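Local coordinates for ribulose bisphosphate carboxylase (Pyrococcus horikoshii, PDB 2D69), which probably catalyses the carboxylation of ribulose 1,5-bisphosphate to two molecules of 3-phosphoglycerate, using magnesium, as part of an archaeal AMP degradation pathway, at residues A[211-214]-A[215-219]; A[263-266]-A[267-271]. One frame throughout, in Å; residues are numbered along the deposited sequence.

Contact 1: A[211-214]-A[215-219]; sequences DRVE and AETGE
Arg212 and Glu216, one turn apart on helix 199-217, meet through NE of the arginine and OE2 of the glutamate, a salt bridge of 2.8 Å. The guanidinium and carboxylate planes stand 79° apart, and NE comes to OE2 from above the carboxylate plane. Arg212 runs out extended with CG anti to the backbone N (chi1 -179°), which carries NE along the helix surface to its partner. The other carboxylate oxygen, Glu216 OE1, bonds to Tyr175 OH on helix 167-179, so both oxygens are engaged.

At the last turn Thr217 folds back on Val213. Its OG1 sits between the backbone N and the carbonyl carbon (chi1 55°) and donates to Val213 O at 2.7 Å, from above the carbonyl plane. Thr217 N reaches the same oxygen at 2.8 Å, close to the C=O axis, while the methyl CG2 lies 3.9 Å from Val213 CG1. OG1 also accepts from Glu219 N at 3.3 Å, making an ST turn across Gly218, whose positive phi takes the chain out of the helix. A valine here would probably leave Glu219 N without its acceptor and Val213 O with one donor fewer, letting the turn drift. Beyond it, Glu214 CG rests 3.3 Å from Glu219 O.

The polar chemistry thus has two roles: Glu216, paired with Arg212, links the helix to helix 167-179 through Tyr175, while the Thr217 hydroxyl, donor and acceptor at once, joins the last turn to the chain leaving it.

Contact 2: A[263-266]-A[267-271]; sequences YMRE and VTEDL
Tyr263 and Val267 make the aromatic part of this contact: the methyl CG2 of Val267 sits over one face of the tyrosine ring, 4.0 Å from its centroid and 28° off the normal, a CH-pi contact. The ring is brought there by a CG anti to the backbone N (chi1 173°), and its OH bonds to Glu235. On the other branch of the valine, Met264 CE lies 4.0 Å from Val267 CG1; the two side chains run side by side, the methionine bent at chi2 and chi3.

The charged pair is Arg265 with Glu269. Arg265 NH1 donates to Glu269 OE1 at 2.9 Å, nearly straight (169°) and in the guanidinium plane, meeting the oxygen on its anti side. A weak second bond comes from NH2, and a water links Arg265 NH2 to Glu269 OE1 as well. NH2 also donates to Gly135 O, whereas Glu269 OE2 forms salt bridges to Arg198 and Arg204 of a neighbouring subunit, which places this carboxylate at a subunit interface.

Backbone bonds run i to i+4, among them Thr268 N to Met264 O at 2.8 Å and Val267 N to Tyr263 O at 3.0 Å. A second water lies 2.9 Å from Glu266 O.

Met264 also packs on Met234 and Ala238 of helix 231-244 and on Ile251 of strand 248-252, the apolar seam between helices and strand expected in the alpha/beta barrel of a RuBisCO large chain.

Overall arrangement
Both contacts are local and belong to the catalytic alpha/beta barrel: contact 1 covers the end of helix 199-217, between strands 184-186 and 222-224, and the first residues after it, while contact 2 stays within helix 258-271. Their centres are about 28 Å apart and their nearest atoms about 14 Å, so they do not touch. Contact 1 is at the surface, its centre about 30 Å from that of the chain, and no other chain of the assembly touches it. Contact 2 is largely buried, about 17 Å from the chain's centre, with apolar packing against barrel elements. Each has an arginine-glutamate pair whose glutamate finds an outside partner for its second oxygen, within the chain in contact 1, across a subunit boundary in contact 2.

Contact 1: A[211-214]-A[215-219]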
ATOM      1  N   ASP A 211      14.004  29.560  11.611  1.00 14.95           N
ATOM      2  CA  ASP A 211      14.780  28.938  12.668  1.00 16.11           C
ATOM      3  C   ASP A 211      16.027  29.745  13.017  1.00 16.18           C
ATOM      4  O   ASP A 211      16.434  29.834  14.183  1.00 16.07           O
ATOM      5  CB  ASP A 211      15.157  27.484  12.319  1.00 16.79           C
ATOM      6  CG  ASP A 211      13.937  26.580  12.311  1.00 17.15           C
ATOM      7  OD1 ASP A 211      14.022  25.503  11.710  1.00 18.03           O
ATOM      8  OD2 ASP A 211      12.855  26.868  12.872  1.00 21.22           O
ATOM      9  N   ARG A 212      16.638  30.362  12.026  1.00 16.91           N
ATOM     10  CA  ARG A 212      17.810  31.212  12.316  1.00 17.41           C
ATOM     11  C   ARG A 212      17.425  32.388  13.224  1.00 16.69           C
ATOM     12  O   ARG A 212      18.162  32.728  14.164  1.00 15.86           O
ATOM     13  CB  ARG A 212      18.431  31.708  11.011  1.00 18.21           C
ATOM     14  CG  ARG A 212      19.668  32.575  11.170  1.00 21.42           C
ATOM     15  CD  ARG A 212      20.002  33.347   9.902  1.00 26.67           C
ATOM     16  NE  ARG A 212      20.984  34.405  10.164  1.00 30.10           N
ATOM     17  CZ  ARG A 212      21.273  35.385   9.314  1.00 31.01           C
ATOM     18  NH1 ARG A 212      20.689  35.442   8.119  1.00 30.73           N
ATOM     19  NH2 ARG A 212      22.180  36.299   9.647  1.00 30.50           N
ATOM     20  N   VAL A 213      16.277  33.007  12.953  1.00 16.34           N
ATOM     21  CA  VAL A 213      15.829  34.175  13.737  1.00 17.20           C
ATOM     22  C   VAL A 213      15.496  33.789  15.178  1.00 17.17           C
ATOM     23  O   VAL A 213      15.858  34.531  16.119  1.00 18.33           O
ATOM     24  CB  VAL A 213      14.659  34.895  13.137  1.00 17.05           C
ATOM     25  CG1 VAL A 213      14.252  36.092  14.023  1.00 17.49           C
ATOM     26  CG2 VAL A 213      15.025  35.426  11.754  1.00 17.89           C
ATOM     27  N   GLU A 214      14.896  32.608  15.340  1.00 16.79           N
ATOM     28  CA  GLU A 214      14.651  32.022  16.631  1.00 16.51           C
ATOM     29  C   GLU A 214      15.957  31.865  17.371  1.00 17.38           C
ATOM     30  O   GLU A 214      16.007  32.214  18.535  1.00 16.69           O
ATOM     31  CB  GLU A 214      13.918  30.679  16.536  1.00 16.81           C
ATOM     32  CG  GLU A 214      12.446  30.860  16.214  1.00 16.43           C
ATOM     33  CD  GLU A 214      11.652  29.573  16.220  1.00 17.72           C
ATOM     34  OE1 GLU A 214      12.238  28.498  16.212  1.00 17.90           O
ATOM     35  OE2 GLU A 214      10.424  29.641  16.210  1.00 16.16           O
ATOM     36  N   ALA A 215      16.980  31.293  16.741  1.00 17.80           N
ATOM     37  CA  ALA A 215      18.264  31.109  17.427  1.00 18.74           C
ATOM     38  C   ALA A 215      18.893  32.442  17.854  1.00 18.43           C
ATOM     39  O   ALA A 215      19.445  32.543  18.942  1.00 21.50           O
ATOM     40  CB  ALA A 215      19.235  30.286  16.555  1.00 19.55           C
ATOM     41  N   GLU A 216      18.774  33.459  17.020  1.00 17.90           N
ATOM     42  CA  GLU A 216      19.381  34.763  17.232  1.00 17.30           C
ATOM     43  C   GLU A 216      18.645  35.623  18.260  1.00 17.79           C
ATOM     44  O   GLU A 216      19.293  36.395  19.002  1.00 16.17           O
ATOM     45  CB  GLU A 216      19.511  35.517  15.892  1.00 17.30           C
ATOM     46  CG  GLU A 216      20.611  34.964  14.972  1.00 18.14           C
ATOM     47  CD  GLU A 216      20.592  35.510  13.542  1.00 20.79           C
ATOM     48  OE1 GLU A 216      19.645  36.264  13.171  1.00 20.54           O
ATOM     49  OE2 GLU A 216      21.537  35.169  12.768  1.00 16.90           O
ATOM     50  N   THR A 217      17.305  35.506  18.329  1.00 16.86           N
ATOM     51  CA  THR A 217      16.523  36.363  19.208  1.00 16.93           C
ATOM     52  C   THR A 217      16.099  35.712  20.505  1.00 18.13           C
ATOM     53  O   THR A 217      15.631  36.410  21.382  1.00 18.12           O
ATOM     54  CB  THR A 217      15.232  36.892  18.531  1.00 17.25           C
ATOM     55  OG1 THR A 217      14.440  35.807  18.040  1.00 15.06           O
ATOM     56  CG2 THR A 217      15.534  37.781  17.327  1.00 16.93           C
ATOM     57  N   GLY A 218      16.189  34.381  20.605  1.00 19.07           N
ATOM     58  CA  GLY A 218      15.569  33.641  21.686  1.00 18.66           C
ATOM     59  C   GLY A 218      14.037  33.659  21.702  1.00 19.29           C
ATOM     60  O   GLY A 218      13.495  33.206  22.681  1.00 20.22           O
ATOM     61  N   GLU A 219      13.366  34.154  20.654  1.00 18.66           N
ATOM     62  CA  GLU A 219      11.879  34.207  20.556  1.00 18.67           C
ATOM     63  C   GLU A 219      11.326  33.361  19.438  1.00 18.07           C
ATOM     64  O   GLU A 219      11.906  33.270  18.347  1.00 19.06           O
ATOM     65  CB  GLU A 219      11.332  35.641  20.344  1.00 18.81           C
ATOM     66  CG  GLU A 219      11.733  36.684  21.412  1.00 21.44           C
ATOM     67  CD  GLU A 219      11.297  38.098  21.013  1.00 25.99           C
ATOM     68  OE1 GLU A 219      10.151  38.450  21.195  1.00 28.07           O
ATOM     69  OE2 GLU A 219      12.098  38.871  20.486  1.00 30.34           O
TER

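Contact 2: A[263-266]-A[267-271]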
ATOM      1  N   TYR A 263     -12.731  19.282   5.746  1.00 14.15           N
ATOM      2  CA  TYR A 263     -11.727  18.240   5.569  1.00 14.15           C
ATOM      3  C   TYR A 263     -10.352  18.684   6.037  1.00 15.17           C
ATOM      4  O   TYR A 263      -9.587  17.894   6.677  1.00 14.99           O
ATOM      5  CB  TYR A 263     -11.722  17.768   4.113  1.00 14.72           C
ATOM      6  CG  TYR A 263     -10.590  16.808   3.840  1.00 15.41           C
ATOM      7  CD1 TYR A 263     -10.583  15.535   4.432  1.00 19.39           C
ATOM      8  CD2 TYR A 263      -9.514  17.171   3.072  1.00 15.62           C
ATOM      9  CE1 TYR A 263      -9.553  14.636   4.220  1.00 20.64           C
ATOM     10  CE2 TYR A 263      -8.469  16.271   2.857  1.00 20.18           C
ATOM     11  CZ  TYR A 263      -8.503  15.005   3.439  1.00 19.36           C
ATOM     12  OH  TYR A 263      -7.493  14.119   3.224  1.00 16.24           O
ATOM     13  N   MET A 264      -9.999  19.944   5.747  1.00 14.93           N
ATOM     14  CA  MET A 264      -8.684  20.458   6.170  1.00 14.89           C
ATOM     15  C   MET A 264      -8.531  20.464   7.658  1.00 13.92           C
ATOM     16  O   MET A 264      -7.454  20.245   8.148  1.00 14.58           O
ATOM     17  CB  MET A 264      -8.388  21.868   5.550  1.00 14.46           C
ATOM     18  CG  MET A 264      -8.062  21.817   4.045  1.00 16.75           C
ATOM     19  SD  MET A 264      -6.635  20.749   3.708  1.00 15.06           S
ATOM     20  CE  MET A 264      -5.331  21.378   4.751  1.00 17.41           C
ATOM     21  N   ARG A 265      -9.633  20.607   8.379  1.00 14.00           N
ATOM     22  CA  ARG A 265      -9.602  20.508   9.815  1.00 13.27           C
ATOM     23  C   ARG A 265      -9.185  19.098  10.281  1.00 13.82           C
ATOM     24  O   ARG A 265      -8.507  18.986  11.282  1.00 13.48           O
ATOM     25  CB  ARG A 265     -10.978  20.886  10.410  1.00 13.66           C
ATOM     26  CG  ARG A 265     -11.096  20.715  11.947  1.00 12.43           C
ATOM     27  CD  ARG A 265     -10.245  21.695  12.736  1.00 16.64           C
ATOM     28  NE  ARG A 265     -10.337  21.462  14.189  1.00 15.54           N
ATOM     29  CZ  ARG A 265      -9.600  20.586  14.866  1.00 15.64           C
ATOM     30  NH1 ARG A 265      -8.649  19.844  14.272  1.00 18.85           N
ATOM     31  NH2 ARG A 265      -9.774  20.444  16.178  1.00 15.09           N
ATOM     32  N   GLU A 266      -9.570  18.039   9.552  1.00 14.08           N
ATOM     33  CA  GLU A 266      -9.072  16.676   9.835  1.00 14.50           C
ATOM     34  C   GLU A 266      -7.635  16.539   9.487  1.00 14.11           C
ATOM     35  O   GLU A 266      -6.848  15.949  10.246  1.00 13.67           O
ATOM     36  CB  GLU A 266      -9.886  15.565   9.118  1.00 14.74           C
ATOM     37  CG  GLU A 266     -11.358  15.610   9.417  1.00 18.06           C
ATOM     38  CD  GLU A 266     -11.579  15.577  10.912  1.00 24.90           C
ATOM     39  OE1 GLU A 266     -12.297  16.457  11.413  1.00 28.38           O
ATOM     40  OE2 GLU A 266     -10.966  14.715  11.605  1.00 32.95           O
ATOM     41  N   VAL A 267      -7.246  17.100   8.357  1.00 13.81           N
ATOM     42  CA  VAL A 267      -5.796  17.118   8.000  1.00 14.52           C
ATOM     43  C   VAL A 267      -4.913  17.760   9.062  1.00 14.24           C
ATOM     44  O   VAL A 267      -3.891  17.190   9.475  1.00 15.67           O
ATOM     45  CB  VAL A 267      -5.580  17.826   6.656  1.00 13.83           C
ATOM     46  CG1 VAL A 267      -4.116  17.907   6.332  1.00 13.88           C
ATOM     47  CG2 VAL A 267      -6.266  17.040   5.537  1.00 15.41           C
ATOM     48  N   THR A 268      -5.299  18.955   9.489  1.00 13.89           N
ATOM     49  CA  THR A 268      -4.536  19.678  10.487  1.00 13.29           C
ATOM     50  C   THR A 268      -4.530  19.042  11.863  1.00 13.34           C
ATOM     51  O   THR A 268      -3.551  19.209  12.624  1.00 13.54           O
ATOM     52  CB  THR A 268      -4.933  21.195  10.575  1.00 11.86           C
ATOM     53  OG1 THR A 268      -6.325  21.391  10.929  1.00 12.46           O
ATOM     54  CG2 THR A 268      -4.717  21.909   9.242  1.00 14.50           C
ATOM     55  N   GLU A 269      -5.591  18.321  12.197  1.00 14.38           N
ATOM     56  CA  GLU A 269      -5.642  17.498  13.418  1.00 15.73           C
ATOM     57  C   GLU A 269      -4.544  16.474  13.388  1.00 16.57           C
ATOM     58  O   GLU A 269      -3.972  16.139  14.414  1.00 16.11           O
ATOM     59  CB  GLU A 269      -7.011  16.773  13.542  1.00 16.28           C
ATOM     60  CG  GLU A 269      -7.182  15.912  14.808  1.00 18.11           C
ATOM     61  CD  GLU A 269      -7.205  16.736  16.093  1.00 18.85           C
ATOM     62  OE1 GLU A 269      -7.397  17.964  16.031  1.00 18.33           O
ATOM     63  OE2 GLU A 269      -7.024  16.165  17.175  1.00 23.60           O
ATOM     64  N   ASP A 270      -4.262  15.924  12.220  1.00 18.02           N
ATOM     65  CA  ASP A 270      -3.207  14.919  12.143  1.00 19.68           C
ATOM     66  C   ASP A 270      -1.798  15.497  12.155  1.00 18.95           C
ATOM     67  O   ASP A 270      -0.872  14.818  12.536  1.00 17.64           O
ATOM     68  CB  ASP A 270      -3.382  14.038  10.900  1.00 21.00           C
ATOM     69  CG  ASP A 270      -4.521  13.057  11.039  1.00 26.17           C
ATOM     70  OD1 ASP A 270      -4.933  12.771  12.199  1.00 31.80           O
ATOM     71  OD2 ASP A 270      -5.039  12.545  10.020  1.00 34.91           O
ATOM     72  N   LEU A 271      -1.639  16.734  11.715  1.00 18.24           N
ATOM     73  CA  LEU A 271      -0.310  17.303  11.525  1.00 17.16           C
ATOM     74  C   LEU A 271       0.110  18.317  12.591  1.00 17.96           C
ATOM     75  O   LEU A 271       1.189  18.850  12.518  1.00 16.48           O
ATOM     76  CB  LEU A 271      -0.238  17.959  10.153  1.00 18.16           C
ATOM     77  CG  LEU A 271      -0.488  17.090   8.920  1.00 17.09           C
ATOM     78  CD1 LEU A 271      -0.533  17.927   7.712  1.00 19.36           C
ATOM     79  CD2 LEU A 271       0.621  16.046   8.766  1.00 17.45           C
TER
HETATM   80  O   HOH W   1      -8.191  18.855  18.524  1.00 25.18           O
HETATM   81  O   HOH W   2      -7.741  13.577  11.633  1.00 42.26           O